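Long-range contacts in putative secreted cellulose-binding protein (Streptomyces coelicolor, PDB 4OY8), which is probably a copper-dependent lytic polysaccharide monooxygenase of the AA10 family that breaks cellulose chains by oxidation: residues V100-Q105 and Y149-S154; T159-V164 and C180-F185. All coordinates share one frame; numbering follows the deposited sequence.

How the contacts relate
Starting from the N terminus, the chain lays down strand 2-6, passes through a long region of short helices and loops, and comes back as strand 97-104. Contact 1 then closes a loop of 43 residues: the chain leaves through His108, one of the copper ligands, runs up and down strands 110-118 and 134-139 of the other sheet, and returns to pair strand 148-154 with strand 97-104. A short link leads straight into strand 161-170, and contact 2 closes the hairpin with strand 175-184 near the C terminus. The two contacts are in series, neither nested nor crossed. Their centres lie about 16 Å apart, one in each of the two packed sheets.

Contact 1: V100-Q105 and Y149-S154; sequences VKLHDQ and YEIPVS. With ZN (zinc ion), chain H; ZN (zinc ion), chain I.
Tyr149 and Asp104 carry the polar side-chain link of this contact. The phenol OH donates to Asp104 OD2 at 2.6 Å, meeting the carboxylate on the lone pair that faces away from OD1, with the ring and carboxylate planes 47° apart. With CG anti to the backbone N (chi1 176°), the Asp104 carboxylate swings out to the phenol oxygen, while its CB, placed by the backbone, lies 3.6 Å from Tyr149 CE2. A phenylalanine at Tyr149 would probably leave Asp104 OD2 with the backbone N of His108 but without the hydroxyl, and deprive the N-H of Gly109 of its acceptor. Asp104 OD1 in turn accepts from the N terminus of His1, so this carboxylate stands in the second shell of the copper site formed by His1 and His108.

Main-chain bonds supply the frame: an antiparallel ladder pairs Val100 with Ile151 and Leu102 with Tyr149, two bonds each. The straightest of the four runs from Leu102 N to Tyr149 O, 2.8 Å with 168° at the hydrogen. Strand 97-104 is the middle strand of a three-stranded sheet in the immunoglobulin-like beta sandwich of AA10 enzymes, between strands 2-6 and 148-154.

Apolar contacts line the inner face, toward Phe113 and Trp168 of the second sheet. Ile151 CD1 rests against Leu102 CD1 at 3.8 Å and also meets Val100 CG1, while Val100 CG2 touches Val153 CG2 at 3.9 Å. On the other face Lys101 and Glu150 run alongside each other, NZ stopping 4.2 Å from OE2, too far for a salt bridge.

Metal bonds mark the end of the first strand. The His103 ring bridges two zinc ions: NE2 shares one with Gln105 OE1, and ND1 binds the other, at 2.0 Å, together with two waters and Asn148.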
loop_
_atom_site.group_PDB
_atom_site.type_symbol
_atom_site.label_atom_id
_atom_site.label_comp_id
_atom_site.label_asym_id
_atom_site.label_seq_id
_atom_site.Cartn_x
_atom_site.Cartn_y
_atom_site.Cartn_z
ATOM N N VAL A 100 9.644 5.860 3.312
ATOM C CA VAL A 100 8.942 4.664 2.844
ATOM C C VAL A 100 9.958 3.554 2.679
ATOM O O VAL A 100 10.899 3.673 1.890
ATOM C CB VAL A 100 8.183 4.928 1.521
ATOM C CG1 VAL A 100 7.530 3.649 1.005
ATOM C CG2 VAL A 100 7.123 6.003 1.725
ATOM N N LYS A 101 9.783 2.487 3.444
ATOM C CA LYS A 101 10.710 1.384 3.482
ATOM C C LYS A 101 10.023 0.139 2.922
ATOM O O LYS A 101 8.957 -0.264 3.394
ATOM C CB LYS A 101 11.148 1.111 4.928
ATOM C CG LYS A 101 11.730 2.291 5.676
ATOM C CD LYS A 101 12.293 1.984 7.067
ATOM C CE LYS A 101 13.020 3.202 7.641
ATOM N NZ LYS A 101 13.478 2.988 9.038
ATOM N N LEU A 102 10.617 -0.425 1.882
ATOM C CA LEU A 102 10.175 -1.685 1.326
ATOM C C LEU A 102 11.153 -2.799 1.602
ATOM O O LEU A 102 12.358 -2.607 1.589
ATOM C CB LEU A 102 10.048 -1.563 -0.177
ATOM C CG LEU A 102 8.988 -0.625 -0.673
ATOM C CD1 LEU A 102 9.589 0.744 -0.951
ATOM C CD2 LEU A 102 8.292 -1.199 -1.897
ATOM N N HIS A 103 10.624 -3.983 1.849
ATOM C CA HIS A 103 11.422 -5.178 1.965
ATOM C C HIS A 103 11.101 -6.034 0.743
ATOM O O HIS A 103 9.940 -6.230 0.417
ATOM C CB HIS A 103 11.066 -5.936 3.245
ATOM C CG HIS A 103 11.896 -7.144 3.449
ATOM N ND1 HIS A 103 13.192 -7.067 3.890
ATOM C CD2 HIS A 103 11.637 -8.450 3.254
ATOM C CE1 HIS A 103 13.708 -8.274 3.946
ATOM N NE2 HIS A 103 12.776 -9.132 3.593
ATOM N N ASP A 104 12.147 -6.535 0.099
ATOM C CA ASP A 104 12.049 -7.349 -1.112
ATOM C C ASP A 104 12.906 -8.573 -0.906
ATOM O O ASP A 104 14.116 -8.471 -0.902
ATOM C CB ASP A 104 12.563 -6.559 -2.305
ATOM C CG ASP A 104 12.605 -7.343 -3.602
ATOM O OD1 ASP A 104 12.089 -8.485 -3.674
ATOM O OD2 ASP A 104 13.185 -6.790 -4.577
ATOM N N GLN A 105 12.269 -9.732 -0.820
ATOM C CA GLN A 105 12.991 -10.979 -0.554
ATOM C C GLN A 105 14.019 -11.305 -1.655
ATOM O O GLN A 105 15.024 -11.963 -1.412
ATOM C CB GLN A 105 11.984 -12.125 -0.433
ATOM C CG GLN A 105 10.775 -11.871 0.465
ATOM C CD GLN A 105 11.031 -12.131 1.927
ATOM O OE1 GLN A 105 11.934 -11.554 2.527
ATOM N NE2 GLN A 105 10.227 -13.010 2.517
ATOM N N TYR A 149 14.609 -1.235 0.312
ATOM C CA TYR A 149 14.684 0.040 -0.404
ATOM C C TYR A 149 14.059 1.112 0.469
ATOM O O TYR A 149 13.006 0.876 1.042
ATOM C CB TYR A 149 13.924 0.016 -1.750
ATOM C CG TYR A 149 14.179 -1.235 -2.575
ATOM C CD1 TYR A 149 15.412 -1.472 -3.172
ATOM C CD2 TYR A 149 13.178 -2.175 -2.763
ATOM C CE1 TYR A 149 15.625 -2.628 -3.906
ATOM C CE2 TYR A 149 13.390 -3.318 -3.496
ATOM C CZ TYR A 149 14.622 -3.566 -4.039
ATOM O OH TYR A 149 14.830 -4.735 -4.760
ATOM N N GLU A 150 14.688 2.288 0.541
ATOM C CA GLU A 150 14.182 3.413 1.300
ATOM C C GLU A 150 13.987 4.623 0.393
ATOM O O GLU A 150 14.904 4.992 -0.374
ATOM C CB GLU A 150 15.148 3.775 2.447
ATOM C CG GLU A 150 15.189 2.703 3.522
ATOM C CD GLU A 150 15.891 3.110 4.803
ATOM O OE1 GLU A 150 16.311 4.268 4.937
ATOM O OE2 GLU A 150 15.981 2.256 5.696
ATOM N N ILE A 151 12.809 5.220 0.490
ATOM C CA ILE A 151 12.486 6.448 -0.219
ATOM C C ILE A 151 12.275 7.547 0.822
ATOM O O ILE A 151 11.324 7.488 1.570
ATOM C CB ILE A 151 11.230 6.342 -1.106
ATOM C CG1 ILE A 151 11.308 5.137 -2.048
ATOM C CG2 ILE A 151 11.060 7.629 -1.910
ATOM C CD1 ILE A 151 10.074 4.304 -2.077
ATOM N N PRO A 152 13.157 8.556 0.856
ATOM C CA PRO A 152 12.969 9.658 1.811
ATOM C C PRO A 152 11.988 10.669 1.254
ATOM O O PRO A 152 12.304 11.393 0.294
ATOM C CB PRO A 152 14.373 10.255 1.959
ATOM C CG PRO A 152 15.034 9.962 0.641
ATOM C CD PRO A 152 14.425 8.681 0.114
ATOM N N VAL A 153 10.791 10.692 1.821
ATOM C CA VAL A 153 9.691 11.526 1.338
ATOM C C VAL A 153 9.628 12.781 2.200
ATOM O O VAL A 153 9.827 12.738 3.416
ATOM C CB VAL A 153 8.331 10.749 1.391
ATOM C CG1 VAL A 153 7.158 11.625 0.938
ATOM C CG2 VAL A 153 8.412 9.502 0.520
ATOM N N SER A 154 9.380 13.913 1.560
ATOM C CA SER A 154 9.166 15.157 2.266
ATOM C C SER A 154 7.866 15.787 1.834
ATOM O O SER A 154 7.666 16.047 0.648
ATOM C CB SER A 154 10.313 16.125 1.987
ATOM O OG SER A 154 10.130 17.379 2.608
HETATM ZN ZN ZN H . 12.816 -11.113 4.220
HETATM ZN ZN ZN I . 13.731 -5.779 5.392
HETATM O O HOH W 1 15.337 -6.366 6.576
HETATM O O HOH W 2 12.353 -5.053 6.697
#

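Contact 2: T159-V164 and C180-F185; sequences TGRHVV and CSDVDF. With ZN (zinc ion), chain B; ACT (acetate ion), chain J.
Cys180 lays its CB against Val163 CG1 at 3.8 Å, where strand 175-184 runs antiparallel to strand 161-170 as the two arms of a beta hairpin in the sandwich fold. Its SG is tied to Cys70 by a disulfide, joining the hairpin covalently to a distant part of the chain.

Ser181 exchanges two backbone bonds with Val164, and its OG is bonded to Pro7 O and a water. Asp182 points to the opposite face, beside Val163, whose CG2 comes within 3.5 Å of OD2. Arg161 NH1 does not reach that carboxylate directly; one water accepts from NH1 and donates to Asp182 OD2, at 2.7 Å, and to His162 O. Trp89 O is a further partner of NH1, and Arg10 forms a salt bridge with Asp182 OD1, so the acid probably feels two positive charges.

Val183 pairs with His162 through two backbone bonds, the one from Val183 N almost straight at 178°. Chi1 of -60° sets both its methyls against Val164 CG2, each at 3.8 Å, on the face turned to Val115 and Val117.

Asp184 grips a zinc ion with both oxygens, OD1 at 2.2 Å and OD2 at 2.1 Å. A zinc-bound water donates to an acetate, probably from the crystallisation liquor, whose O also accepts from Arg161 N. Gly186 N holds OD1 from the C-terminal end.

Phe185 leaves the strand, its N bonded to Gly160 O at 2.9 Å. The His162 ring is fixed by Thr118 O at ND1 and, weakly, by Thr159 O at NE2, and Phe185 turns an edge toward its face in an offset T-shaped pair, planes at 88°, with Phe185 CD2 3.7 Å from His162 CD2.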
loop_
_atom_site.group_PDB
_atom_site.type_symbol
_atom_site.label_atom_id
_atom_site.label_comp_id
_atom_site.label_asym_id
_atom_site.label_seq_id
_atom_site.Cartn_x
_atom_site.Cartn_y
_atom_site.Cartn_z
ATOM N N THR A 159 -2.125 16.975 7.010
ATOM C CA THR A 159 -2.467 16.730 8.406
ATOM C C THR A 159 -3.469 15.585 8.504
ATOM O O THR A 159 -4.178 15.278 7.563
ATOM C CB THR A 159 -3.034 17.985 9.061
ATOM O OG1 THR A 159 -4.262 18.295 8.418
ATOM C CG2 THR A 159 -2.050 19.148 8.958
ATOM N N GLY A 160 -3.526 14.949 9.663
ATOM C CA GLY A 160 -4.516 13.925 9.906
ATOM C C GLY A 160 -4.359 12.692 9.016
ATOM O O GLY A 160 -3.268 12.332 8.555
ATOM N N ARG A 161 -5.487 12.040 8.798
ATOM C CA ARG A 161 -5.545 10.761 8.129
ATOM C C ARG A 161 -5.359 10.876 6.617
ATOM O O ARG A 161 -6.104 11.610 5.968
ATOM C CB ARG A 161 -6.892 10.098 8.417
ATOM C CG ARG A 161 -7.091 8.807 7.625
ATOM C CD ARG A 161 -8.442 8.177 7.850
ATOM N NE ARG A 161 -8.563 7.445 9.108
ATOM C CZ ARG A 161 -8.257 6.166 9.264
ATOM N NH1 ARG A 161 -7.758 5.462 8.252
ATOM N NH2 ARG A 161 -8.448 5.585 10.444
ATOM N N HIS A 162 -4.416 10.116 6.071
ATOM C CA HIS A 162 -4.167 10.030 4.632
ATOM C C HIS A 162 -3.870 8.605 4.246
ATOM O O HIS A 162 -3.697 7.735 5.107
ATOM C CB HIS A 162 -2.965 10.917 4.248
ATOM C CG HIS A 162 -3.264 12.383 4.334
ATOM N ND1 HIS A 162 -3.493 13.172 3.222
ATOM C CD2 HIS A 162 -3.417 13.186 5.404
ATOM C CE1 HIS A 162 -3.745 14.408 3.615
ATOM N NE2 HIS A 162 -3.719 14.442 4.937
ATOM N N VAL A 163 -3.789 8.362 2.941
ATOM C CA VAL A 163 -3.208 7.117 2.410
ATOM C C VAL A 163 -2.008 7.516 1.574
ATOM O O VAL A 163 -2.114 8.431 0.739
ATOM C CB VAL A 163 -4.221 6.324 1.542
ATOM C CG1 VAL A 163 -3.644 4.966 1.171
ATOM C CG2 VAL A 163 -5.552 6.164 2.263
ATOM N N VAL A 164 -0.896 6.828 1.787
ATOM C CA VAL A 164 0.272 6.883 0.911
ATOM C C VAL A 164 0.107 5.763 -0.110
ATOM O O VAL A 164 -0.238 4.635 0.252
ATOM C CB VAL A 164 1.569 6.688 1.722
ATOM C CG1 VAL A 164 2.783 6.649 0.836
ATOM C CG2 VAL A 164 1.697 7.747 2.798
ATOM N N CYS A 180 -0.833 0.544 -0.775
ATOM C CA CYS A 180 -1.489 1.553 0.047
ATOM C C CYS A 180 -1.041 1.438 1.499
ATOM O O CYS A 180 -1.136 0.346 2.054
ATOM C CB CYS A 180 -3.000 1.374 0.033
ATOM S SG CYS A 180 -3.761 1.860 -1.487
ATOM N N SER A 181 -0.623 2.552 2.107
ATOM C CA SER A 181 -0.312 2.617 3.517
ATOM C C SER A 181 -1.129 3.710 4.171
ATOM O O SER A 181 -0.996 4.889 3.818
ATOM C CB SER A 181 1.156 2.933 3.749
ATOM O OG SER A 181 1.978 1.919 3.178
ATOM N N ASP A 182 -1.953 3.349 5.149
ATOM C CA ASP A 182 -2.724 4.359 5.879
ATOM C C ASP A 182 -1.839 5.040 6.896
ATOM O O ASP A 182 -1.174 4.384 7.688
ATOM C CB ASP A 182 -3.927 3.704 6.545
ATOM C CG ASP A 182 -4.862 3.089 5.536
ATOM O OD1 ASP A 182 -4.831 1.846 5.380
ATOM O OD2 ASP A 182 -5.590 3.847 4.870
ATOM N N VAL A 183 -1.838 6.362 6.885
ATOM C CA VAL A 183 -0.946 7.124 7.763
ATOM C C VAL A 183 -1.696 8.263 8.457
ATOM O O VAL A 183 -2.765 8.678 8.031
ATOM C CB VAL A 183 0.278 7.715 7.006
ATOM C CG1 VAL A 183 1.105 6.603 6.388
ATOM C CG2 VAL A 183 -0.133 8.760 5.985
ATOM N N ASP A 184 -1.136 8.734 9.559
ATOM C CA ASP A 184 -1.681 9.830 10.312
ATOM C C ASP A 184 -0.582 10.859 10.511
ATOM O O ASP A 184 0.398 10.599 11.188
ATOM C CB ASP A 184 -2.220 9.335 11.653
ATOM C CG ASP A 184 -3.103 10.319 12.360
ATOM O OD1 ASP A 184 -3.119 11.522 12.064
ATOM O OD2 ASP A 184 -3.857 9.866 13.279
ATOM N N PHE A 185 -0.732 12.024 9.871
ATOM C CA PHE A 185 0.237 13.123 10.025
ATOM C C PHE A 185 0.037 13.921 11.306
ATOM O O PHE A 185 0.850 14.796 11.643
ATOM C CB PHE A 185 0.168 14.071 8.830
ATOM C CG PHE A 185 0.801 13.520 7.576
ATOM C CD1 PHE A 185 2.163 13.665 7.321
ATOM C CD2 PHE A 185 0.033 12.884 6.637
ATOM C CE1 PHE A 185 2.727 13.160 6.158
ATOM C CE2 PHE A 185 0.590 12.362 5.471
ATOM C CZ PHE A 185 1.945 12.506 5.222
HETATM ZN ZN ZN B . -4.808 11.750 13.520
HETATM C C ACT J . -7.952 13.991 11.194
HETATM O O ACT J . -7.640 12.812 10.801
HETATM O OXT ACT J . -7.428 14.578 12.206
HETATM C CH3 ACT J . -8.993 14.733 10.424
HETATM O O HOH W 3 -6.166 6.248 5.966
HETATM O O HOH W 4 2.756 2.896 0.640
HETATM O O HOH W 5 -6.360 11.152 12.392
#